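Side-chain contacts in putative cellulase CEL6 (Mycobacterium tuberculosis, PDB 1UP3), which probably hydrolyses internal beta-1,4-glucosidic bonds of cellulose, as a family 6 endoglucanase whose catalytic domain is seen here with a thio-linked cello-oligosaccharide bound: residues 281-284 against 285-289; 27-30 against 31-34. All blocks are in the same frame, centred on the assembly; numbering follows the deposited sequence.

Contact 1: 281-284 against 285-289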
# COMPACT_ATOMS: atom_id res chain seq x y z
N VAL A 281 -13.95 10.49 0.10
CA VAL A 281 -14.87 11.30 0.88
C VAL A 281 -14.11 12.56 1.27
O VAL A 281 -13.21 12.53 2.12
CB VAL A 281 -15.32 10.57 2.16
CG1 VAL A 281 -16.35 11.40 2.93
CG2 VAL A 281 -15.87 9.22 1.82
N SER A 282 -14.48 13.70 0.68
CA SER A 282 -13.74 14.93 0.98
C SER A 282 -13.66 15.22 2.48
O SER A 282 -12.63 15.67 2.99
CB SER A 282 -14.32 16.17 0.27
OG SER A 282 -14.03 16.13 -1.11
N GLN A 283 -14.76 15.04 3.20
CA GLN A 283 -14.81 15.29 4.63
C GLN A 283 -13.77 14.47 5.39
O GLN A 283 -13.19 14.94 6.34
CB GLN A 283 -16.22 15.00 5.20
CG GLN A 283 -16.32 15.32 6.68
CD GLN A 283 -16.36 16.79 6.90
OE1 GLN A 283 -17.26 17.45 6.36
NE2 GLN A 283 -15.37 17.34 7.60
N TYR A 284 -13.57 13.22 4.99
CA TYR A 284 -12.57 12.37 5.62
C TYR A 284 -11.16 12.94 5.43
O TYR A 284 -10.37 13.00 6.41
CB TYR A 284 -12.62 10.95 5.09
CG TYR A 284 -13.79 10.09 5.59
CD1 TYR A 284 -14.82 10.61 6.36
CD2 TYR A 284 -13.90 8.80 5.14
CE1 TYR A 284 -15.87 9.82 6.76
CE2 TYR A 284 -14.96 7.97 5.55
CZ TYR A 284 -15.92 8.49 6.37
OH TYR A 284 -16.99 7.69 6.78
N ALA A 285 -10.84 13.36 4.20
CA ALA A 285 -9.53 14.00 3.95
C ALA A 285 -9.37 15.29 4.76
O ALA A 285 -8.31 15.54 5.37
CB ALA A 285 -9.31 14.24 2.47
N ILE A 286 -10.42 16.10 4.78
CA ILE A 286 -10.38 17.36 5.54
C ILE A 286 -10.17 17.10 7.03
O ILE A 286 -9.38 17.79 7.68
CB ILE A 286 -11.66 18.16 5.24
CG1 ILE A 286 -11.60 18.66 3.81
CG2 ILE A 286 -11.83 19.34 6.19
CD1 ILE A 286 -12.94 19.09 3.21
N ASP A 287 -10.89 16.13 7.61
CA ASP A 287 -10.73 15.84 9.03
C ASP A 287 -9.30 15.33 9.37
O ASP A 287 -8.70 15.76 10.37
CB ASP A 287 -11.79 14.86 9.52
CG ASP A 287 -13.22 15.45 9.49
OD1 ASP A 287 -13.43 16.67 9.31
OD2 ASP A 287 -14.23 14.73 9.65
N LEU A 288 -8.76 14.43 8.54
CA LEU A 288 -7.39 13.97 8.73
C LEU A 288 -6.39 15.14 8.71
O LEU A 288 -5.49 15.19 9.54
CB LEU A 288 -6.99 12.95 7.66
CG LEU A 288 -7.66 11.57 7.85
CD1 LEU A 288 -7.60 10.81 6.56
CD2 LEU A 288 -6.99 10.75 8.96
N ALA A 289 -6.56 16.05 7.76
CA ALA A 289 -5.69 17.25 7.68
C ALA A 289 -5.92 18.21 8.84
O ALA A 289 -4.94 18.70 9.45
CB ALA A 289 -5.95 17.98 6.37
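Gln283 and Asp287, one turn apart near the start of the C-terminal helix 282-291, join through a side-chain hydrogen bond on the outer flank of an ordinary alpha-helical turn, with Val281 in the N-cap position. NE2 of Gln283 lies 2.7 Å from OD1 of Asp287, but the bond is bent, with 145° at the hydrogen. The acceptor lies close to the amide plane of Gln283, whereas the amide nitrogen comes at OD1 from above the carboxylate plane; the two flat groups are turned 39° apart. With CG opposite the backbone nitrogen (chi1 -177°) and a bend at chi2, the glutamine chain leans along the helix and brings its amide over the carboxylate.

Backbone bonds of the i to i+4 kind carry the rest of the polar contact. Ile286 N to Ser282 O (2.9 Å) and Leu288 N to Tyr284 O (3.0 Å) are representative, while Ala285 N to Val281 O is longer at 3.3 Å and ties the N-cap residue into the first turn.

Aliphatic side chains lie against the carbonyl oxygens of the preceding turn in van der Waals contact. CG1 and CD1 of Ile286 both rest against Ser282 O, and CG of Leu288 rests 3.4 Å from Tyr284 O. The isoleucine and Ala285 face Leu32 of helix 30-36, whereas Leu288 turns to Arg220. Tyr284 belongs, with Asp287 and Leu288, to a pocket holding a polyether molecule that probably came from the crystallisation liquor; the tyrosine side chain also touches Asn235 and Glu274. Within the first turn one face of the tyrosine ring is met by Val281, whose CG1 sits 3.8 Å above the ring plane, nearer the ring's edge than its centre.

Contact 2: 27-30 against 31-34; sequences PPNA and ELTS
Asn29 reaches forward over the first turn of helix 30-36 and caps it: its OD1 accepts from the backbone N of Leu32 at 2.9 Å, a classic N-cap bond. The donor lies in the carbonyl plane of the asparagine amide, and the N-H points at OD1 with an angle of 161°. Placing CG opposite the backbone nitrogen (chi1 -180°) swings the amide toward the helix, where OD1 also rests against CG of Leu32.

Glu31 stands across this amide at about a right angle, its carboxylate plane turned 82° from that of Asn29. The bend at its chi2 folds the chain back, leaving OE1 3.1 Å from Asn29 OD1; both are acceptors, so this approach is not a hydrogen bond. OE2 comes alongside CB of Ala30.

The backbone carbonyl of Asn29 is engaged as well, its O accepting from Thr33 N at 3.0 Å. A water accepts from Asn29 N at 2.8 Å and is also hydrogen-bonded to Thr33 OG1, bridging the loop to the helix. Ser34 N continues the helical pattern to Ala30 O, while its OG bonds to Gln294.

The capped turn lies between two other helices: Leu32 packs on Ala21 and Ala22 of helix 17-24, and on Ala285 and Ile286 of helix 282-291.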
# COMPACT_ATOMS: atom_id res chain seq x y z
N PRO A 27 -15.10 27.97 -1.87
CA PRO A 27 -13.78 28.44 -2.26
C PRO A 27 -12.68 27.38 -2.06
O PRO A 27 -12.98 26.34 -1.46
CB PRO A 27 -13.55 29.59 -1.29
CG PRO A 27 -14.30 29.25 -0.13
CD PRO A 27 -15.48 28.48 -0.56
N PRO A 28 -11.46 27.63 -2.53
CA PRO A 28 -10.37 26.67 -2.34
C PRO A 28 -10.21 26.27 -0.87
O PRO A 28 -10.41 27.08 0.04
CB PRO A 28 -9.15 27.43 -2.86
CG PRO A 28 -9.70 28.35 -3.90
CD PRO A 28 -11.01 28.80 -3.32
N ASN A 29 -9.88 24.99 -0.65
CA ASN A 29 -9.82 24.42 0.67
C ASN A 29 -8.37 23.98 0.93
O ASN A 29 -7.82 23.15 0.16
CB ASN A 29 -10.79 23.25 0.73
CG ASN A 29 -10.82 22.57 2.07
OD1 ASN A 29 -9.96 21.74 2.37
ND2 ASN A 29 -11.83 22.87 2.87
N ALA A 30 -7.78 24.53 1.99
CA ALA A 30 -6.37 24.30 2.26
C ALA A 30 -6.07 22.83 2.56
O ALA A 30 -4.98 22.34 2.20
CB ALA A 30 -5.92 25.16 3.47
N GLU A 31 -7.00 22.17 3.22
CA GLU A 31 -6.80 20.79 3.63
C GLU A 31 -6.81 19.88 2.41
O GLU A 31 -5.96 19.01 2.28
CB GLU A 31 -7.89 20.32 4.61
CG GLU A 31 -7.85 21.00 5.97
CD GLU A 31 -8.36 22.46 5.93
OE1 GLU A 31 -9.34 22.75 5.24
OE2 GLU A 31 -7.75 23.36 6.58
N LEU A 32 -7.77 20.07 1.51
CA LEU A 32 -7.81 19.24 0.31
C LEU A 32 -6.61 19.50 -0.59
O LEU A 32 -6.05 18.57 -1.18
CB LEU A 32 -9.09 19.44 -0.49
CG LEU A 32 -10.37 18.94 0.10
CD1 LEU A 32 -11.54 19.34 -0.76
CD2 LEU A 32 -10.34 17.39 0.18
N THR A 33 -6.20 20.77 -0.70
CA THR A 33 -5.06 21.09 -1.52
C THR A 33 -3.80 20.39 -0.96
O THR A 33 -3.00 19.88 -1.72
CB THR A 33 -4.91 22.58 -1.60
OG1 THR A 33 -5.97 23.11 -2.42
CG2 THR A 33 -3.64 22.98 -2.31
N SER A 34 -3.63 20.40 0.35
CA SER A 34 -2.46 19.76 0.99
C SER A 34 -2.39 18.29 0.66
O SER A 34 -1.36 17.79 0.19
CB SER A 34 -2.51 19.93 2.50
OG SER A 34 -1.36 19.34 3.10
O HOH W 1 -8.96 23.10 -2.56

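Both contacts lie at the N-terminal part of a helix, and the two helices, 282-291 and 30-36, pack against each other with the contact centres 10 Å apart. Contact 1 is partly buried and contact 2 lies nearer the surface. Their chemistry differs with position along the helix: in 281-289 a side-chain pair spans one turn on the outer flank, whereas in 27-34 a side chain satisfies a backbone N-H at the helix start, and a water separately joins Asn29 N to Thr33 OG1. The helices meet largely through carbon atoms, though Asn29 OD1 also touches Ile286 CG1: Ile286 CG1 lies 3.9 Å from Leu32 CG, and Ala289 CB lies 3.5 Å from Glu31 CB.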